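Local coordinates for protein putative sulfatase yidJ (PDB 2QZU) that probably hydrolyses sulfate esters as a metal-dependent member of the sulfatase family, at residues W169-P181 / M228-D240. Sequence-based numbering, arbitrary orientation.
Sequences WIAYGTYDYHLKP and MNPPHTGYELVPD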
ATOM      1  N   TRP A 169       9.520  -4.122 -28.566  1.00  9.47           N
ATOM      2  CA  TRP A 169       8.668  -3.578 -27.519  1.00  7.66           C
ATOM      3  C   TRP A 169       8.419  -4.516 -26.340  1.00  7.54           C
ATOM      4  O   TRP A 169       7.898  -5.613 -26.509  1.00 11.43           O
ATOM      5  CB  TRP A 169       7.334  -3.192 -28.175  1.00  5.32           C
ATOM      6  CG  TRP A 169       6.374  -2.372 -27.358  1.00  5.08           C
ATOM      7  CD1 TRP A 169       5.304  -2.829 -26.638  1.00  5.85           C
ATOM      8  CD2 TRP A 169       6.349  -0.945 -27.251  1.00  4.72           C
ATOM      9  NE1 TRP A 169       4.608  -1.768 -26.100  1.00  3.31           N
ATOM     10  CE2 TRP A 169       5.232  -0.600 -26.458  1.00  5.40           C
ATOM     11  CE3 TRP A 169       7.163   0.082 -27.751  1.00  3.73           C
ATOM     12  CZ2 TRP A 169       4.905   0.725 -26.152  1.00  8.51           C
ATOM     13  CZ3 TRP A 169       6.839   1.401 -27.448  1.00  6.03           C
ATOM     14  CH2 TRP A 169       5.719   1.710 -26.656  1.00  3.91           C
ATOM     15  N   ILE A 170       8.815  -4.070 -25.152  1.00  7.09           N
ATOM     16  CA  ILE A 170       8.599  -4.810 -23.910  1.00  7.39           C
ATOM     17  C   ILE A 170       8.231  -3.687 -22.954  1.00  6.15           C
ATOM     18  O   ILE A 170       9.074  -3.179 -22.214  1.00  5.93           O
ATOM     19  CB  ILE A 170       9.878  -5.507 -23.420  1.00  7.26           C
ATOM     20  CG1 ILE A 170      10.372  -6.484 -24.490  1.00 15.37           C
ATOM     21  CG2 ILE A 170       9.594  -6.250 -22.120  1.00  9.65           C
ATOM     22  CD1 ILE A 170      11.724  -7.093 -24.194  1.00 14.59           C
ATOM     23  N   ALA A 171       6.961  -3.305 -22.976  1.00  4.32           N
ATOM     24  CA  ALA A 171       6.520  -2.181 -22.177  1.00  4.50           C
ATOM     25  C   ALA A 171       5.092  -2.265 -21.671  1.00  2.51           C
ATOM     26  O   ALA A 171       4.372  -3.233 -21.929  1.00  5.22           O
ATOM     27  CB  ALA A 171       6.691  -0.913 -22.998  1.00  6.56           C
ATOM     28  N   TYR A 172       4.701  -1.224 -20.944  1.00  4.87           N
ATOM     29  CA  TYR A 172       3.359  -1.113 -20.389  1.00  2.65           C
ATOM     30  C   TYR A 172       2.972   0.367 -20.294  1.00  6.98           C
ATOM     31  O   TYR A 172       3.789   1.246 -20.585  1.00  4.30           O
ATOM     32  CB  TYR A 172       3.307  -1.766 -19.003  1.00  5.62           C
ATOM     33  CG  TYR A 172       4.285  -1.186 -18.005  1.00  2.07           C
ATOM     34  CD1 TYR A 172       5.626  -1.580 -17.992  1.00  6.62           C
ATOM     35  CD2 TYR A 172       3.871  -0.228 -17.077  1.00  7.65           C
ATOM     36  CE1 TYR A 172       6.529  -1.031 -17.074  1.00  4.50           C
ATOM     37  CE2 TYR A 172       4.760   0.321 -16.159  1.00  6.68           C
ATOM     38  CZ  TYR A 172       6.087  -0.084 -16.163  1.00  6.95           C
ATOM     39  OH  TYR A 172       6.964   0.452 -15.248  1.00  8.99           O
ATOM     40  N   GLY A 173       1.722   0.639 -19.916  1.00  4.18           N
ATOM     41  CA  GLY A 173       1.262   2.014 -19.778  1.00  4.19           C
ATOM     42  C   GLY A 173       1.831   2.554 -18.481  1.00  7.87           C
ATOM     43  O   GLY A 173       2.761   3.356 -18.483  1.00  5.19           O
ATOM     44  N   THR A 174       1.243   2.130 -17.366  1.00  5.18           N
ATOM     45  CA  THR A 174       1.740   2.490 -16.044  1.00  5.78           C
ATOM     46  C   THR A 174       1.270   1.390 -15.101  1.00  3.30           C
ATOM     47  O   THR A 174       0.213   0.794 -15.309  1.00  7.19           O
ATOM     48  CB  THR A 174       1.286   3.903 -15.578  1.00 11.39           C
ATOM     49  OG1 THR A 174       2.095   4.305 -14.460  1.00 11.60           O
ATOM     50  CG2 THR A 174      -0.180   3.920 -15.184  1.00 10.13           C
ATOM     51  N   TYR A 175       2.078   1.099 -14.086  1.00  7.80           N
ATOM     52  CA  TYR A 175       1.803   0.022 -13.130  1.00  7.39           C
ATOM     53  C   TYR A 175       2.895   0.180 -12.080  1.00 11.83           C
ATOM     54  O   TYR A 175       4.081   0.212 -12.428  1.00  8.48           O
ATOM     55  CB  TYR A 175       1.946  -1.317 -13.853  1.00  7.93           C
ATOM     56  CG  TYR A 175       1.768  -2.551 -13.004  1.00  7.16           C
ATOM     57  CD1 TYR A 175       0.523  -3.173 -12.885  1.00 12.95           C
ATOM     58  CD2 TYR A 175       2.860  -3.135 -12.366  1.00  9.53           C
ATOM     59  CE1 TYR A 175       0.381  -4.358 -12.156  1.00 10.67           C
ATOM     60  CE2 TYR A 175       2.727  -4.304 -11.639  1.00  7.00           C
ATOM     61  CZ  TYR A 175       1.493  -4.914 -11.541  1.00 12.81           C
ATOM     62  OH  TYR A 175       1.390  -6.099 -10.852  1.00 16.82           O
ATOM     63  N   ASP A 176       2.513   0.227 -10.805  1.00  4.85           N
ATOM     64  CA  ASP A 176       3.490   0.494  -9.758  1.00  6.57           C
ATOM     65  C   ASP A 176       3.847  -0.553  -8.715  1.00  4.69           C
ATOM     66  O   ASP A 176       4.503  -0.224  -7.726  1.00  5.46           O
ATOM     67  CB  ASP A 176       3.101   1.797  -9.049  1.00  7.42           C
ATOM     68  CG  ASP A 176       2.778   2.915 -10.030  1.00 13.91           C
ATOM     69  OD1 ASP A 176       3.427   2.973 -11.092  1.00 12.26           O
ATOM     70  OD2 ASP A 176       1.884   3.740  -9.744  1.00  9.76           O
ATOM     71  N   TYR A 177       3.425  -1.799  -8.916  1.00  6.77           N
ATOM     72  CA  TYR A 177       3.786  -2.856  -7.975  1.00  8.37           C
ATOM     73  C   TYR A 177       5.088  -3.427  -8.549  1.00  6.32           C
ATOM     74  O   TYR A 177       5.083  -4.418  -9.278  1.00  7.36           O
ATOM     75  CB  TYR A 177       2.697  -3.931  -7.924  1.00  4.80           C
ATOM     76  CG  TYR A 177       2.969  -4.985  -6.879  1.00  4.54           C
ATOM     77  CD1 TYR A 177       2.817  -4.702  -5.520  1.00  8.17           C
ATOM     78  CD2 TYR A 177       3.440  -6.244  -7.245  1.00  9.68           C
ATOM     79  CE1 TYR A 177       3.135  -5.648  -4.549  1.00  9.76           C
ATOM     80  CE2 TYR A 177       3.761  -7.198  -6.286  1.00 11.32           C
ATOM     81  CZ  TYR A 177       3.610  -6.893  -4.940  1.00 13.52           C
ATOM     82  OH  TYR A 177       3.952  -7.830  -3.993  1.00 15.53           O
ATOM     83  N   HIS A 178       6.199  -2.773  -8.211  1.00  5.42           N
ATOM     84  CA  HIS A 178       7.531  -3.126  -8.715  1.00  3.43           C
ATOM     85  C   HIS A 178       8.016  -4.559  -8.536  1.00  4.29           C
ATOM     86  O   HIS A 178       8.839  -5.035  -9.326  1.00  6.02           O
ATOM     87  CB  HIS A 178       8.571  -2.191  -8.099  1.00  5.21           C
ATOM     88  CG  HIS A 178       8.228  -0.742  -8.224  1.00  5.90           C
ATOM     89  ND1 HIS A 178       8.409   0.156  -7.191  1.00  9.84           N
ATOM     90  CD2 HIS A 178       7.732  -0.027  -9.261  1.00  2.07           C
ATOM     91  CE1 HIS A 178       8.037   1.359  -7.587  1.00  6.26           C
ATOM     92  NE2 HIS A 178       7.623   1.278  -8.839  1.00 13.28           N
ATOM     93  N   LEU A 179       7.523  -5.239  -7.505  1.00  6.55           N
ATOM     94  CA  LEU A 179       7.940  -6.611  -7.217  1.00  7.99           C
ATOM     95  C   LEU A 179       7.354  -7.661  -8.161  1.00  5.40           C
ATOM     96  O   LEU A 179       7.836  -8.792  -8.209  1.00  7.52           O
ATOM     97  CB  LEU A 179       7.596  -6.967  -5.769  1.00  5.67           C
ATOM     98  CG  LEU A 179       8.203  -6.052  -4.699  1.00 16.11           C
ATOM     99  CD1 LEU A 179       7.693  -6.450  -3.323  1.00 11.20           C
ATOM    100  CD2 LEU A 179       9.716  -6.129  -4.758  1.00 12.36           C
ATOM    101  N   LYS A 180       6.309  -7.294  -8.895  1.00  4.50           N
ATOM    102  CA  LYS A 180       5.695  -8.200  -9.861  1.00  3.90           C
ATOM    103  C   LYS A 180       5.131  -7.360 -11.001  1.00  5.26           C
ATOM    104  O   LYS A 180       3.919  -7.268 -11.182  1.00  6.87           O
ATOM    105  CB  LYS A 180       4.576  -9.022  -9.216  1.00  6.71           C
ATOM    106  CG  LYS A 180       4.044 -10.124 -10.133  1.00  8.66           C
ATOM    107  CD  LYS A 180       2.805 -10.804  -9.560  1.00 20.24           C
ATOM    108  CE  LYS A 180       2.305 -11.902 -10.493  1.00 28.80           C
ATOM    109  NZ  LYS A 180       1.030 -12.519 -10.027  1.00 32.10           N
ATOM    110  N   PRO A 181       6.016  -6.734 -11.793  1.00  5.10           N
ATOM    111  CA  PRO A 181       5.619  -5.890 -12.923  1.00  4.57           C
ATOM    112  C   PRO A 181       5.019  -6.691 -14.068  1.00  5.53           C
ATOM    113  O   PRO A 181       5.172  -7.908 -14.129  1.00  5.89           O
ATOM    114  CB  PRO A 181       6.929  -5.221 -13.319  1.00  4.13           C
ATOM    115  CG  PRO A 181       7.925  -6.315 -13.080  1.00 10.02           C
ATOM    116  CD  PRO A 181       7.483  -6.862 -11.726  1.00  6.14           C
HETATM  117  N   MSE A 228      12.586   2.938 -16.480  1.00  4.81           N
HETATM  118  CA  MSE A 228      12.341   2.267 -15.203  1.00  6.39           C
HETATM  119  C   MSE A 228      11.342   3.024 -14.339  1.00  4.03           C
HETATM  120  O   MSE A 228      11.272   4.251 -14.388  1.00  7.16           O
HETATM  121  CB  MSE A 228      13.659   2.098 -14.451  1.00  7.37           C
HETATM  122  CG  MSE A 228      14.679   1.254 -15.203  1.00  4.56           C
HETATM  123 SE   MSE A 228      16.395   1.241 -14.300  1.00 22.06          SE
HETATM  124  CE  MSE A 228      17.314  -0.046 -15.425  1.00 14.66           C
ATOM    125  N   ASN A 229      10.583   2.282 -13.538  1.00  5.09           N
ATOM    126  CA  ASN A 229       9.564   2.880 -12.682  1.00  6.60           C
ATOM    127  C   ASN A 229      10.131   3.410 -11.360  1.00  5.11           C
ATOM    128  O   ASN A 229       9.948   4.585 -11.037  1.00  5.67           O
ATOM    129  CB  ASN A 229       8.432   1.877 -12.436  1.00  8.87           C
ATOM    130  CG  ASN A 229       7.099   2.560 -12.193  1.00  9.42           C
ATOM    131  OD1 ASN A 229       7.021   3.538 -11.454  1.00 11.74           O
ATOM    132  ND2 ASN A 229       6.043   2.046 -12.814  1.00 15.04           N
ATOM    133  N   PRO A 230      10.812   2.560 -10.568  1.00  5.46           N
ATOM    134  CA  PRO A 230      11.355   3.101  -9.315  1.00  5.08           C
ATOM    135  C   PRO A 230      12.314   4.230  -9.712  1.00  4.58           C
ATOM    136  O   PRO A 230      12.885   4.192 -10.798  1.00  7.41           O
ATOM    137  CB  PRO A 230      12.107   1.913  -8.718  1.00  3.76           C
ATOM    138  CG  PRO A 230      11.373   0.714  -9.274  1.00  5.34           C
ATOM    139  CD  PRO A 230      11.108   1.120 -10.706  1.00  4.50           C
ATOM    140  N   PRO A 231      12.539   5.221  -8.831  1.00  6.84           N
ATOM    141  CA  PRO A 231      12.019   5.408  -7.476  1.00  8.40           C
ATOM    142  C   PRO A 231      10.598   5.958  -7.329  1.00  8.22           C
ATOM    143  O   PRO A 231      10.281   6.580  -6.318  1.00  8.20           O
ATOM    144  CB  PRO A 231      13.057   6.325  -6.844  1.00  6.23           C
ATOM    145  CG  PRO A 231      13.419   7.217  -7.982  1.00  5.14           C
ATOM    146  CD  PRO A 231      13.536   6.263  -9.150  1.00  3.02           C
ATOM    147  N   HIS A 232       9.751   5.741  -8.330  1.00  8.55           N
ATOM    148  CA  HIS A 232       8.361   6.185  -8.253  1.00  8.99           C
ATOM    149  C   HIS A 232       7.701   5.339  -7.164  1.00  8.62           C
ATOM    150  O   HIS A 232       8.180   4.248  -6.851  1.00 10.20           O
ATOM    151  CB  HIS A 232       7.671   5.985  -9.605  1.00  7.99           C
ATOM    152  CG  HIS A 232       6.221   6.363  -9.613  1.00 10.13           C
ATOM    153  ND1 HIS A 232       5.219   5.476  -9.282  1.00  8.45           N
ATOM    154  CD2 HIS A 232       5.604   7.520  -9.946  1.00 11.46           C
ATOM    155  CE1 HIS A 232       4.047   6.071  -9.416  1.00 19.38           C
ATOM    156  NE2 HIS A 232       4.251   7.312  -9.818  1.00 14.09           N
ATOM    157  N   THR A 233       6.601   5.829  -6.600  1.00  6.09           N
ATOM    158  CA  THR A 233       5.938   5.131  -5.508  1.00  7.96           C
ATOM    159  C   THR A 233       5.777   3.652  -5.576  1.00 14.37           C
ATOM    160  O   THR A 233       5.651   3.037  -6.642  1.00 12.66           O
ATOM    161  CB  THR A 233       4.576   5.711  -5.152  1.00 11.21           C
ATOM    162  OG1 THR A 233       3.843   5.982  -6.347  1.00  8.95           O
ATOM    163  CG2 THR A 233       4.751   6.968  -4.302  1.00 10.15           C
ATOM    164  N   GLY A 234       5.688   3.133  -4.362  1.00 14.66           N
ATOM    165  CA  GLY A 234       5.650   1.728  -4.103  1.00 11.88           C
ATOM    166  C   GLY A 234       7.093   1.815  -3.659  1.00  9.84           C
ATOM    167  O   GLY A 234       7.927   1.020  -4.067  1.00  9.52           O
ATOM    168  N   TYR A 235       7.387   2.851  -2.864  1.00  9.23           N
ATOM    169  CA  TYR A 235       8.747   3.090  -2.374  1.00  7.68           C
ATOM    170  C   TYR A 235       9.283   1.884  -1.625  1.00  6.46           C
ATOM    171  O   TYR A 235      10.476   1.594  -1.685  1.00 11.42           O
ATOM    172  CB  TYR A 235       8.818   4.303  -1.428  1.00  7.27           C
ATOM    173  CG  TYR A 235       8.487   5.653  -2.039  1.00 10.03           C
ATOM    174  CD1 TYR A 235       9.062   6.068  -3.245  1.00  5.52           C
ATOM    175  CD2 TYR A 235       7.612   6.526  -1.393  1.00  8.87           C
ATOM    176  CE1 TYR A 235       8.766   7.324  -3.788  1.00  7.58           C
ATOM    177  CE2 TYR A 235       7.312   7.775  -1.923  1.00 13.08           C
ATOM    178  CZ  TYR A 235       7.888   8.171  -3.119  1.00 12.76           C
ATOM    179  OH  TYR A 235       7.569   9.407  -3.637  1.00 14.88           O
ATOM    180  N   GLU A 236       8.403   1.184  -0.916  1.00  3.93           N
ATOM    181  CA  GLU A 236       8.813   0.018  -0.141  1.00  6.85           C
ATOM    182  C   GLU A 236       9.004  -1.223  -0.999  1.00  3.53           C
ATOM    183  O   GLU A 236       9.559  -2.227  -0.543  1.00  7.31           O
ATOM    184  CB  GLU A 236       7.778  -0.289   0.947  1.00  6.65           C
ATOM    185  CG  GLU A 236       6.579  -1.119   0.472  1.00  9.49           C
ATOM    186  CD  GLU A 236       5.494  -0.308  -0.214  1.00 14.88           C
ATOM    187  OE1 GLU A 236       5.757   0.847  -0.612  1.00 16.20           O
ATOM    188  OE2 GLU A 236       4.368  -0.835  -0.367  1.00 15.37           O
ATOM    189  N   LEU A 237       8.543  -1.154  -2.244  1.00  4.87           N
ATOM    190  CA  LEU A 237       8.635  -2.289  -3.151  1.00  4.89           C
ATOM    191  C   LEU A 237       9.989  -2.327  -3.859  1.00  6.60           C
ATOM    192  O   LEU A 237      10.101  -2.089  -5.071  1.00  6.24           O
ATOM    193  CB  LEU A 237       7.483  -2.222  -4.152  1.00  2.28           C
ATOM    194  CG  LEU A 237       6.089  -2.142  -3.519  1.00  5.17           C
ATOM    195  CD1 LEU A 237       5.058  -1.933  -4.606  1.00  8.37           C
ATOM    196  CD2 LEU A 237       5.791  -3.416  -2.728  1.00  7.87           C
ATOM    197  N   VAL A 238      11.016  -2.625  -3.071  1.00  6.31           N
ATOM    198  CA  VAL A 238      12.392  -2.709  -3.532  1.00  6.13           C
ATOM    199  C   VAL A 238      13.052  -3.849  -2.757  1.00  5.53           C
ATOM    200  O   VAL A 238      12.740  -4.068  -1.582  1.00  8.48           O
ATOM    201  CB  VAL A 238      13.134  -1.368  -3.269  1.00  3.82           C
ATOM    202  CG1 VAL A 238      13.003  -0.967  -1.801  1.00 10.39           C
ATOM    203  CG2 VAL A 238      14.595  -1.484  -3.678  1.00 11.90           C
ATOM    204  N   PRO A 239      13.947  -4.613  -3.405  1.00  4.84           N
ATOM    205  CA  PRO A 239      14.608  -5.723  -2.708  1.00  4.11           C
ATOM    206  C   PRO A 239      15.267  -5.328  -1.392  1.00  8.33           C
ATOM    207  O   PRO A 239      15.838  -4.242  -1.261  1.00  8.87           O
ATOM    208  CB  PRO A 239      15.609  -6.224  -3.741  1.00  8.84           C
ATOM    209  CG  PRO A 239      14.856  -6.014  -5.031  1.00  8.72           C
ATOM    210  CD  PRO A 239      14.304  -4.613  -4.836  1.00  5.84           C
ATOM    211  N   ASP A 240      15.189  -6.237  -0.427  1.00  8.45           N
ATOM    212  CA  ASP A 240      15.741  -6.024   0.904  1.00 11.45           C
ATOM    213  C   ASP A 240      17.209  -5.634   0.947  1.00  9.85           C
ATOM    214  O   ASP A 240      17.612  -4.854   1.812  1.00 10.31           O
ATOM    215  CB  ASP A 240      15.530  -7.273   1.761  1.00 11.69           C
ATOM    216  CG  ASP A 240      14.065  -7.603   1.947  1.00 27.59           C
ATOM    217  OD1 ASP A 240      13.289  -6.672   2.242  1.00 19.17           O
ATOM    218  OD2 ASP A 240      13.693  -8.789   1.805  1.00 40.69           O
TER
HETATM  219  O   HOH W   1       4.728   4.989 -12.324  1.00 15.28           O
HETATM  220  O   HOH W   2       1.807   4.510  -7.092  1.00 21.34           O
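The His178 ring is sandwiched between Pro230 and the carbonyl of Asp176. Pro230 CG sits over one face of the imidazole, 3.5 Å from the ring centroid, a CH-pi contact, while Asp176 O covers the opposite face. Backbone oxygens crowd the ring edge: His178 CE1 lies 3.0 Å from His232 O, and ND1 gives a weak, bent hydrogen bond to Gly234 O. With CG beside the backbone N (chi1 -51°), the ring is directed into the loop 228-240. Gly234 has positive phi. Beside this tight packing, Asn229 extends its amide to segment 169-181: ND2 donates to Tyr172 OH (3.1 Å), at the edge of a phenol ring turned only 11° from the amide plane, and to the anti lone pair of Asp176 OD1 (3.3 Å), whose carboxylate stands nearly perpendicular at 83°. Round the Asp176 carboxylate the contact is looser and water-mediated. One water donates to Asp176 OD1 and Asn229 OD1; a second links Asp176 OD2 to Thr233 OG1. At the far end the packing is apolar, Leu237 setting CD2 3.6 Å from Leu179 CD1 and CD1 3.7 Å from Tyr177 CD1. This end meets the second subunit, where Pro26 packs on Leu237 and Gly370 O accepts a bond from Tyr177 OH. Both loops leave the C-terminal ends of parallel strands, 168-172 and 222-228, of the mixed central sheet, an arrangement characteristic of the alkaline phosphatase-like alpha/beta fold of sulfatases.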